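Periplasmic binding protein (Veillonella parvula, PDB 4OVK) probably captures a solute in the periplasm, as a binding protein that would deliver it to an ABC transporter in the membrane. Local coordinates at residues A[181-189]-A[247-257]; A[268-278]-A[330-338]. One frame throughout, in Å; residues are numbered along the deposited sequence.

Contact 1 (A[181-189]-A[247-257]); sequences VLYLQNKNL and IYQDKLEGQNW
Lys187 and Leu252 bring the two backbones nearest, 6.6 Å between their CA atoms, where the loop after strand 180-184 passes the type II turn from Leu252 to Gln255. Gln255 spans the gap between them with an extended side chain. Gln255 NE2 donates to Lys187 O at 2.9 Å, 149° at the hydrogen; the acceptor lies in the plane of the amide, while the amide nitrogen stands above the plane of the carbonyl. Gln255 OE1 accepts from Trp257 NE1 at 2.9 Å, in the carbonyl plane on a lone pair and in the plane of the ring. A water donates to the same OE1, bonds Asn186 O and Leu189 N, and so ties the far loop to this amide. With both ends engaged, the amide has its flip fixed, a role suited to glutamine, which donates and accepts from one flat group. Leu189 approaches from the opposite direction, its CD2 3.8 Å from Gln255 CD. Beneath these polar groups, the 247-257 loop lies over one face of the C-terminal parallel sheet, beside strand 180-184, in the two-lobed fold of the periplasmic binding proteins. The Trp257 indole packs there: Ile247 CD1 lies over one face, offset toward the rim, and Leu182 CD2 sits at the edge. Leu184, whose CG stands anti to the backbone N (chi1 -180°), sends CD2 to 3.8 Å from Trp257 CH2, apolar against a buried ring. Asp250 OD1 receives Trp257 N through its syn lone pair, and Asp250 itself, with positive phi, is the C-prime residue of the Schellman motif ending helix 244-248. Toward solvent the aliphatic part of Lys187 crosses Leu252 at about a right angle, CD 3.5 Å from Leu252 CD2, while its bent chain carries NZ to a salt bridge with Asp240.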
loop_
_atom_site.group_PDB
_atom_site.type_symbol
_atom_site.label_atom_id
_atom_site.label_comp_id
_atom_site.label_asym_id
_atom_site.label_seq_id
_atom_site.Cartn_x
_atom_site.Cartn_y
_atom_site.Cartn_z
ATOM N N VAL A 181 8.415 6.862 -17.644
ATOM C CA VAL A 181 8.208 5.713 -16.757
ATOM C C VAL A 181 6.864 5.067 -17.039
ATOM O O VAL A 181 5.837 5.767 -17.116
ATOM C CB VAL A 181 8.248 6.115 -15.261
ATOM C CG1 VAL A 181 8.156 4.883 -14.371
ATOM C CG2 VAL A 181 9.499 6.933 -14.936
ATOM N N LEU A 182 6.887 3.740 -17.186
ATOM C CA LEU A 182 5.691 2.918 -17.383
ATOM C C LEU A 182 5.506 2.043 -16.142
ATOM O O LEU A 182 6.446 1.357 -15.713
ATOM C CB LEU A 182 5.865 2.010 -18.597
ATOM C CG LEU A 182 4.650 1.137 -18.935
ATOM C CD1 LEU A 182 3.492 2.009 -19.397
ATOM C CD2 LEU A 182 5.016 0.112 -19.991
ATOM N N TYR A 183 4.307 2.068 -15.561
ATOM C CA TYR A 183 3.980 1.185 -14.451
ATOM C C TYR A 183 3.120 0.052 -15.022
ATOM O O TYR A 183 1.951 0.247 -15.347
ATOM C CB TYR A 183 3.264 1.965 -13.341
ATOM C CG TYR A 183 3.513 1.458 -11.917
ATOM C CD1 TYR A 183 3.115 0.193 -11.526
ATOM C CD2 TYR A 183 4.144 2.259 -10.969
ATOM C CE1 TYR A 183 3.323 -0.260 -10.225
ATOM C CE2 TYR A 183 4.377 1.812 -9.677
ATOM C CZ TYR A 183 3.954 0.556 -9.305
ATOM O OH TYR A 183 4.161 0.121 -8.013
ATOM N N LEU A 184 3.747 -1.106 -15.210
ATOM C CA LEU A 184 3.117 -2.267 -15.827
ATOM C C LEU A 184 2.531 -3.171 -14.743
ATOM O O LEU A 184 3.248 -3.598 -13.835
ATOM C CB LEU A 184 4.157 -3.019 -16.693
ATOM C CG LEU A 184 3.713 -4.283 -17.447
ATOM C CD1 LEU A 184 2.639 -3.994 -18.494
ATOM C CD2 LEU A 184 4.921 -4.947 -18.109
ATOM N N GLN A 185 1.224 -3.443 -14.819
ATOM C CA GLN A 185 0.569 -4.250 -13.787
ATOM C C GLN A 185 0.878 -5.739 -13.887
ATOM O O GLN A 185 1.076 -6.411 -12.861
ATOM C CB GLN A 185 -0.954 -4.092 -13.814
ATOM C CG GLN A 185 -1.591 -4.518 -12.486
ATOM C CD GLN A 185 -3.110 -4.432 -12.458
ATOM O OE1 GLN A 185 -3.714 -4.291 -11.394
ATOM N NE2 GLN A 185 -3.735 -4.535 -13.619
ATOM N N ASN A 186 0.874 -6.264 -15.110
ATOM C CA ASN A 186 0.824 -7.716 -15.305
ATOM C C ASN A 186 1.377 -8.164 -16.661
ATOM O O ASN A 186 1.990 -7.369 -17.371
ATOM C CB ASN A 186 -0.612 -8.211 -15.085
ATOM C CG ASN A 186 -1.618 -7.555 -15.998
ATOM O OD1 ASN A 186 -1.311 -7.184 -17.126
ATOM N ND2 ASN A 186 -2.857 -7.444 -15.520
ATOM N N LYS A 187 1.149 -9.435 -17.003
ATOM C CA LYS A 187 1.607 -10.025 -18.264
ATOM C C LYS A 187 0.615 -9.846 -19.411
ATOM O O LYS A 187 0.799 -10.433 -20.486
ATOM C CB LYS A 187 1.882 -11.518 -18.061
ATOM C CG LYS A 187 2.896 -11.800 -16.964
ATOM C CD LYS A 187 3.257 -13.276 -16.866
ATOM C CE LYS A 187 2.319 -14.028 -15.957
ATOM N NZ LYS A 187 2.364 -13.575 -14.545
ATOM N N ASN A 188 -0.414 -9.029 -19.191
ATOM C CA ASN A 188 -1.491 -8.846 -20.156
ATOM C C ASN A 188 -1.626 -7.380 -20.584
ATOM O O ASN A 188 -2.726 -6.910 -20.860
ATOM C CB ASN A 188 -2.809 -9.367 -19.558
ATOM C CG ASN A 188 -3.836 -9.731 -20.616
ATOM O OD1 ASN A 188 -3.487 -10.094 -21.743
ATOM N ND2 ASN A 188 -5.119 -9.649 -20.251
ATOM N N LEU A 189 -0.496 -6.665 -20.627
ATOM C CA LEU A 189 -0.433 -5.313 -21.188
ATOM C C LEU A 189 -1.352 -4.303 -20.489
ATOM O O LEU A 189 -1.844 -3.357 -21.102
ATOM C CB LEU A 189 -0.713 -5.349 -22.701
ATOM C CG LEU A 189 0.324 -6.121 -23.521
ATOM C CD1 LEU A 189 -0.187 -6.388 -24.929
ATOM C CD2 LEU A 189 1.642 -5.353 -23.550
ATOM N N ILE A 247 10.561 -10.050 -18.903
ATOM C CA ILE A 247 10.640 -9.047 -19.956
ATOM C C ILE A 247 11.968 -9.188 -20.715
ATOM O O ILE A 247 11.983 -9.224 -21.938
ATOM C CB ILE A 247 10.533 -7.617 -19.367
ATOM C CG1 ILE A 247 9.175 -7.362 -18.697
ATOM C CG2 ILE A 247 10.817 -6.564 -20.430
ATOM C CD1 ILE A 247 7.967 -7.395 -19.602
ATOM N N TYR A 248 13.083 -9.263 -19.986
ATOM C CA TYR A 248 14.405 -9.362 -20.621
ATOM C C TYR A 248 14.530 -10.569 -21.559
ATOM O O TYR A 248 15.170 -10.483 -22.611
ATOM C CB TYR A 248 15.520 -9.428 -19.560
ATOM C CG TYR A 248 15.661 -8.188 -18.690
ATOM C CD1 TYR A 248 15.548 -6.907 -19.229
ATOM C CD2 TYR A 248 15.937 -8.300 -17.332
ATOM C CE1 TYR A 248 15.685 -5.781 -18.431
ATOM C CE2 TYR A 248 16.080 -7.178 -16.523
ATOM C CZ TYR A 248 15.951 -5.923 -17.073
ATOM O OH TYR A 248 16.119 -4.807 -16.288
ATOM N N GLN A 249 13.921 -11.693 -21.175
ATOM C CA GLN A 249 13.982 -12.918 -21.975
ATOM C C GLN A 249 12.736 -13.160 -22.841
ATOM O O GLN A 249 12.552 -14.257 -23.374
ATOM C CB GLN A 249 14.225 -14.112 -21.063
ATOM C CG GLN A 249 15.485 -14.005 -20.218
ATOM C CD GLN A 249 15.881 -15.340 -19.608
ATOM O OE1 GLN A 249 15.716 -16.399 -20.228
ATOM N NE2 GLN A 249 16.408 -15.301 -18.391
ATOM N N ASP A 250 11.897 -12.136 -22.986
ATOM C CA ASP A 250 10.684 -12.194 -23.819
ATOM C C ASP A 250 9.923 -13.498 -23.624
ATOM O O ASP A 250 9.727 -14.279 -24.552
ATOM C CB ASP A 250 11.010 -11.948 -25.307
ATOM C CG ASP A 250 11.057 -10.464 -25.659
ATOM O OD1 ASP A 250 10.075 -9.727 -25.369
ATOM O OD2 ASP A 250 12.078 -10.037 -26.239
ATOM N N LYS A 251 9.510 -13.722 -22.384
ATOM C CA LYS A 251 8.719 -14.888 -22.035
ATOM C C LYS A 251 7.230 -14.684 -22.260
ATOM O O LYS A 251 6.464 -15.632 -22.115
ATOM C CB LYS A 251 8.959 -15.248 -20.581
ATOM C CG LYS A 251 10.418 -15.512 -20.246
ATOM C CD LYS A 251 10.534 -15.986 -18.806
ATOM C CE LYS A 251 11.951 -15.889 -18.282
ATOM N NZ LYS A 251 12.021 -16.165 -16.823
ATOM N N LEU A 252 6.817 -13.471 -22.621
ATOM C CA LEU A 252 5.389 -13.136 -22.683
ATOM C C LEU A 252 4.841 -13.229 -24.110
ATOM O O LEU A 252 5.288 -12.497 -25.010
ATOM C CB LEU A 252 5.148 -11.746 -22.103
ATOM C CG LEU A 252 5.728 -11.530 -20.704
ATOM C CD1 LEU A 252 5.485 -10.102 -20.231
ATOM C CD2 LEU A 252 5.174 -12.553 -19.720
ATOM N N GLU A 253 3.878 -14.134 -24.304
ATOM C CA GLU A 253 3.292 -14.398 -25.627
ATOM C C GLU A 253 2.660 -13.164 -26.243
ATOM O O GLU A 253 1.941 -12.432 -25.564
ATOM C CB GLU A 253 2.230 -15.504 -25.555
ATOM C CG GLU A 253 2.717 -16.867 -26.010
ATOM C CD GLU A 253 1.622 -17.910 -25.958
ATOM O OE1 GLU A 253 0.878 -18.055 -26.952
ATOM O OE2 GLU A 253 1.514 -18.576 -24.917
ATOM N N GLY A 254 2.931 -12.947 -27.531
ATOM C CA GLY A 254 2.390 -11.800 -28.272
ATOM C C GLY A 254 3.056 -10.457 -27.996
ATOM O O GLY A 254 2.585 -9.420 -28.469
ATOM N N GLN A 255 4.155 -10.462 -27.246
ATOM C CA GLN A 255 4.814 -9.216 -26.853
ATOM C C GLN A 255 6.286 -9.288 -27.174
ATOM O O GLN A 255 6.942 -10.288 -26.913
ATOM C CB GLN A 255 4.622 -8.944 -25.352
ATOM C CG GLN A 255 3.162 -8.892 -24.921
ATOM C CD GLN A 255 2.976 -8.911 -23.414
ATOM O OE1 GLN A 255 3.793 -8.385 -22.658
ATOM N NE2 GLN A 255 1.883 -9.520 -22.969
ATOM N N ASN A 256 6.790 -8.216 -27.760
ATOM C CA ASN A 256 8.198 -8.076 -28.051
ATOM C C ASN A 256 8.698 -6.806 -27.364
ATOM O O ASN A 256 8.467 -5.689 -27.833
ATOM C CB ASN A 256 8.423 -8.021 -29.563
ATOM C CG ASN A 256 9.894 -8.010 -29.939
ATOM O OD1 ASN A 256 10.776 -7.900 -29.085
ATOM N ND2 ASN A 256 10.162 -8.117 -31.229
ATOM N N TRP A 257 9.375 -7.007 -26.243
ATOM C CA TRP A 257 9.901 -5.925 -25.422
ATOM C C TRP A 257 11.350 -5.559 -25.793
ATOM O O TRP A 257 11.879 -4.598 -25.262
ATOM C CB TRP A 257 9.822 -6.332 -23.942
ATOM C CG TRP A 257 8.414 -6.380 -23.433
ATOM C CD1 TRP A 257 7.561 -7.441 -23.480
ATOM C CD2 TRP A 257 7.693 -5.310 -22.820
ATOM N NE1 TRP A 257 6.346 -7.100 -22.931
ATOM C CE2 TRP A 257 6.398 -5.796 -22.520
ATOM C CE3 TRP A 257 8.012 -3.987 -22.493
ATOM C CZ2 TRP A 257 5.423 -5.005 -21.900
ATOM C CZ3 TRP A 257 7.036 -3.196 -21.879
ATOM C CH2 TRP A 257 5.762 -3.711 -21.585
HETATM O O HOH W 1 2.393 -7.364 -20.334
#

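Contact 2 (A[268-278]-A[330-338]); sequences VYKAPMGIYRW and ILNISINNT
Edge strand 268-270 of the C-terminal parallel sheet is clasped by two asparagines of the closing helical segment, Asn332 and Asn336. The Asn336 amide pairs with the backbone of Lys270, much as a neighbouring strand would: OD1 accepts from Lys270 N at 2.8 Å and ND2 donates to Lys270 O at 3.0 Å, nearly straight at 173°, so both backbone groups of one residue meet one flat side chain. Asn332 ND2 reaches Lys270 O at 3.2 Å from the opposite face of the carbonyl plane. Asparagine suits both places, being short enough to present its amide close to the helix; Asn332 also takes the positive phi of a Schellman motif ending helix 324-331. Further along, Met273 N bonds Ile330 O at 3.1 Å. Beside it Pro272 CB lies 4.0 Å from Leu331 CD2, and the same methyl reaches Trp278 CZ3 at 4.1 Å. Tyr269 turns its ring edge to Asn336 CB, while CE1 meets Thr338 CG2 at 3.7 Å. Lys270 NZ runs on to the carbonyls of Ser237, Asp240 and Ile242. Strand 233-236 pairs with Tyr269 and Ala271 on the inner side, helix 285-296 packs through Trp291 on Pro272 and Asn336, and helix 306-318 lies against Ile330.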
loop_
_atom_site.group_PDB
_atom_site.type_symbol
_atom_site.label_atom_id
_atom_site.label_comp_id
_atom_site.label_asym_id
_atom_site.label_seq_id
_atom_site.Cartn_x
_atom_site.Cartn_y
_atom_site.Cartn_z
ATOM N N VAL A 268 14.241 -2.308 -15.840
ATOM C CA VAL A 268 12.949 -2.931 -15.505
ATOM C C VAL A 268 13.033 -3.421 -14.070
ATOM O O VAL A 268 13.880 -4.263 -13.727
ATOM C CB VAL A 268 12.620 -4.134 -16.407
ATOM C CG1 VAL A 268 11.229 -4.690 -16.095
ATOM C CG2 VAL A 268 12.730 -3.770 -17.879
ATOM N N TYR A 269 12.155 -2.894 -13.229
ATOM C CA TYR A 269 12.242 -3.094 -11.786
ATOM C C TYR A 269 10.928 -3.584 -11.197
ATOM O O TYR A 269 9.881 -2.984 -11.448
ATOM C CB TYR A 269 12.578 -1.781 -11.112
ATOM C CG TYR A 269 13.850 -1.125 -11.611
ATOM C CD1 TYR A 269 15.090 -1.632 -11.272
ATOM C CD2 TYR A 269 13.800 0.004 -12.424
ATOM C CE1 TYR A 269 16.260 -1.016 -11.723
ATOM C CE2 TYR A 269 14.947 0.624 -12.863
ATOM C CZ TYR A 269 16.181 0.106 -12.517
ATOM O OH TYR A 269 17.336 0.732 -12.964
ATOM N N LYS A 270 10.997 -4.639 -10.387
ATOM C CA LYS A 270 9.844 -5.070 -9.585
ATOM C C LYS A 270 9.625 -4.169 -8.362
ATOM O O LYS A 270 10.535 -3.954 -7.543
ATOM C CB LYS A 270 10.045 -6.511 -9.134
ATOM C CG LYS A 270 8.886 -7.148 -8.374
ATOM C CD LYS A 270 7.719 -7.460 -9.284
ATOM C CE LYS A 270 6.850 -8.559 -8.709
ATOM N NZ LYS A 270 5.639 -8.794 -9.525
ATOM N N ALA A 271 8.411 -3.653 -8.215
ATOM C CA ALA A 271 8.110 -2.792 -7.076
ATOM C C ALA A 271 8.324 -3.538 -5.761
ATOM O O ALA A 271 7.978 -4.718 -5.649
ATOM C CB ALA A 271 6.682 -2.291 -7.142
ATOM N N PRO A 272 8.869 -2.853 -4.757
ATOM C CA PRO A 272 8.985 -3.476 -3.441
ATOM C C PRO A 272 7.640 -3.766 -2.780
ATOM O O PRO A 272 6.590 -3.221 -3.179
ATOM C CB PRO A 272 9.743 -2.436 -2.619
ATOM C CG PRO A 272 10.354 -1.530 -3.603
ATOM C CD PRO A 272 9.414 -1.487 -4.758
HETATM N N MSE A 273 7.688 -4.632 -1.782
HETATM C CA MSE A 273 6.541 -4.910 -0.930
HETATM C C MSE A 273 7.014 -5.124 0.483
HETATM O O MSE A 273 7.851 -5.975 0.735
HETATM C CB MSE A 273 5.828 -6.134 -1.472
HETATM C CG MSE A 273 4.797 -6.630 -0.467
HETATM SE SE MSE A 273 3.596 -7.826 -1.426
HETATM C CE MSE A 273 4.607 -9.446 -0.984
ATOM N N GLY A 274 6.463 -4.343 1.408
ATOM C CA GLY A 274 6.741 -4.467 2.816
ATOM C C GLY A 274 5.594 -5.226 3.452
ATOM O O GLY A 274 5.323 -6.358 3.064
ATOM N N ILE A 275 4.922 -4.568 4.391
ATOM C CA ILE A 275 3.852 -5.178 5.160
ATOM C C ILE A 275 2.630 -5.448 4.271
ATOM O O ILE A 275 1.847 -6.369 4.531
ATOM C CB ILE A 275 3.512 -4.284 6.371
ATOM C CG1 ILE A 275 2.839 -5.112 7.470
ATOM C CG2 ILE A 275 2.747 -3.047 5.919
ATOM C CD1 ILE A 275 2.680 -4.372 8.770
ATOM N N TYR A 276 2.505 -4.653 3.210
ATOM C CA TYR A 276 1.438 -4.740 2.219
ATOM C C TYR A 276 2.099 -4.247 0.936
ATOM O O TYR A 276 3.216 -3.673 0.978
ATOM C CB TYR A 276 0.237 -3.860 2.621
ATOM C CG TYR A 276 -1.007 -4.143 1.803
ATOM C CD1 TYR A 276 -1.706 -5.338 1.954
ATOM C CD2 TYR A 276 -1.462 -3.244 0.851
ATOM C CE1 TYR A 276 -2.819 -5.617 1.185
ATOM C CE2 TYR A 276 -2.586 -3.508 0.093
ATOM C CZ TYR A 276 -3.252 -4.696 0.257
ATOM O OH TYR A 276 -4.360 -4.959 -0.513
ATOM N N ARG A 277 1.487 -4.486 -0.211
ATOM C CA ARG A 277 2.128 -3.992 -1.429
ATOM C C ARG A 277 2.159 -2.456 -1.431
ATOM O O ARG A 277 1.324 -1.784 -0.818
ATOM C CB ARG A 277 1.524 -4.579 -2.696
ATOM C CG ARG A 277 0.104 -4.188 -2.953
ATOM C CD ARG A 277 -0.512 -5.059 -4.042
ATOM N NE ARG A 277 -1.928 -4.754 -4.121
ATOM C CZ ARG A 277 -2.926 -5.635 -4.075
ATOM N NH1 ARG A 277 -4.172 -5.190 -4.141
ATOM N NH2 ARG A 277 -2.705 -6.944 -3.982
ATOM N N TRP A 278 3.186 -1.929 -2.074
ATOM C CA TRP A 278 3.456 -0.508 -2.082
ATOM C C TRP A 278 2.877 0.177 -3.315
ATOM O O TRP A 278 3.086 1.372 -3.503
ATOM C CB TRP A 278 4.972 -0.290 -1.997
ATOM C CG TRP A 278 5.570 -0.550 -0.654
ATOM C CD1 TRP A 278 4.940 -1.079 0.453
ATOM C CD2 TRP A 278 6.932 -0.323 -0.265
ATOM N NE1 TRP A 278 5.833 -1.174 1.499
ATOM C CE2 TRP A 278 7.058 -0.713 1.085
ATOM C CE3 TRP A 278 8.063 0.190 -0.927
ATOM C CZ2 TRP A 278 8.264 -0.617 1.784
ATOM C CZ3 TRP A 278 9.266 0.283 -0.222
ATOM C CH2 TRP A 278 9.350 -0.115 1.115
ATOM N N ILE A 330 12.275 -7.482 0.721
ATOM C CA ILE A 330 11.346 -6.352 0.660
ATOM C C ILE A 330 11.623 -5.461 -0.554
ATOM O O ILE A 330 10.702 -5.101 -1.279
ATOM C CB ILE A 330 11.412 -5.507 1.944
ATOM C CG1 ILE A 330 10.827 -6.322 3.108
ATOM C CG2 ILE A 330 10.712 -4.166 1.753
ATOM C CD1 ILE A 330 11.061 -5.719 4.478
ATOM N N LEU A 331 12.893 -5.136 -0.784
ATOM C CA LEU A 331 13.249 -4.168 -1.819
ATOM C C LEU A 331 13.621 -4.812 -3.165
ATOM O O LEU A 331 13.966 -4.093 -4.097
ATOM C CB LEU A 331 14.406 -3.287 -1.323
ATOM C CG LEU A 331 14.139 -2.380 -0.117
ATOM C CD1 LEU A 331 15.377 -1.575 0.258
ATOM C CD2 LEU A 331 12.969 -1.452 -0.430
ATOM N N ASN A 332 13.520 -6.141 -3.271
ATOM C CA ASN A 332 13.825 -6.858 -4.516
ATOM C C ASN A 332 15.237 -6.521 -5.029
ATOM O O ASN A 332 15.436 -6.309 -6.224
ATOM C CB ASN A 332 12.766 -6.524 -5.581
ATOM C CG ASN A 332 11.405 -7.113 -5.253
ATOM O OD1 ASN A 332 11.314 -8.242 -4.819
ATOM N ND2 ASN A 332 10.343 -6.340 -5.462
ATOM N N ILE A 333 16.208 -6.484 -4.118
ATOM C CA ILE A 333 17.568 -6.035 -4.454
ATOM C C ILE A 333 18.225 -6.990 -5.447
ATOM O O ILE A 333 18.761 -6.540 -6.465
ATOM C CB ILE A 333 18.408 -5.794 -3.188
ATOM C CG1 ILE A 333 17.860 -4.541 -2.471
ATOM C CG2 ILE A 333 19.902 -5.668 -3.512
ATOM C CD1 ILE A 333 18.477 -4.251 -1.122
ATOM N N SER A 334 18.157 -8.292 -5.171
ATOM C CA SER A 334 18.712 -9.297 -6.082
ATOM C C SER A 334 17.907 -9.394 -7.365
ATOM O O SER A 334 18.484 -9.458 -8.466
ATOM C CB SER A 334 18.775 -10.679 -5.419
ATOM O OG SER A 334 19.720 -10.688 -4.363
ATOM N N ILE A 335 16.582 -9.419 -7.216
ATOM C CA ILE A 335 15.665 -9.511 -8.346
ATOM C C ILE A 335 15.871 -8.363 -9.334
ATOM O O ILE A 335 15.898 -8.576 -10.553
ATOM C CB ILE A 335 14.185 -9.589 -7.849
ATOM C CG1 ILE A 335 13.910 -10.987 -7.272
ATOM C CG2 ILE A 335 13.187 -9.270 -8.955
ATOM C CD1 ILE A 335 12.586 -11.127 -6.541
ATOM N N ASN A 336 16.048 -7.159 -8.803
ATOM C CA ASN A 336 16.195 -5.956 -9.619
ATOM C C ASN A 336 17.630 -5.577 -9.977
ATOM O O ASN A 336 17.840 -4.645 -10.740
ATOM C CB ASN A 336 15.565 -4.769 -8.889
ATOM C CG ASN A 336 14.066 -4.853 -8.852
ATOM O OD1 ASN A 336 13.454 -5.645 -9.571
ATOM N ND2 ASN A 336 13.461 -4.043 -7.997
ATOM N N ASN A 337 18.601 -6.304 -9.430
ATOM C CA ASN A 337 20.013 -5.965 -9.577
ATOM C C ASN A 337 20.254 -4.483 -9.254
ATOM O O ASN A 337 20.813 -3.734 -10.068
ATOM C CB ASN A 337 20.517 -6.325 -10.987
ATOM C CG ASN A 337 22.031 -6.365 -11.076
ATOM O OD1 ASN A 337 22.735 -6.476 -10.063
ATOM N ND2 ASN A 337 22.546 -6.268 -12.297
ATOM N N THR A 338 19.828 -4.082 -8.051
ATOM C CA THR A 338 20.022 -2.712 -7.541
ATOM C C THR A 338 20.827 -2.783 -6.257
ATOM O O THR A 338 20.275 -2.568 -5.167
ATOM C CB THR A 338 18.681 -2.008 -7.219
ATOM O OG1 THR A 338 17.899 -2.824 -6.331
ATOM C CG2 THR A 338 17.893 -1.736 -8.482
HETATM O O HOH W 2 16.503 -5.034 -13.711
#

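Both contacts reach the same parallel sheet, from strands 180-184 and 268-270, which strand 233-236 separates; their centres lie about 17 Å apart. Contact 1 is only partly buried and sits farther from the chain's centre, and it joins apolar packing to a glutamine amide, a water and the aliphatic chain of a lysine. Contact 2 is buried, and its polar groups are mostly direct bonds between side-chain amides and backbone. In the first, one glutamine joins a loop to a tryptophan; in the second, asparagines hold a sheet edge. They meet where Tyr248 OH probably bonds Val268 N and where Tyr183 OH packs on Ala271 CB, contact 1 closing before contact 2 opens.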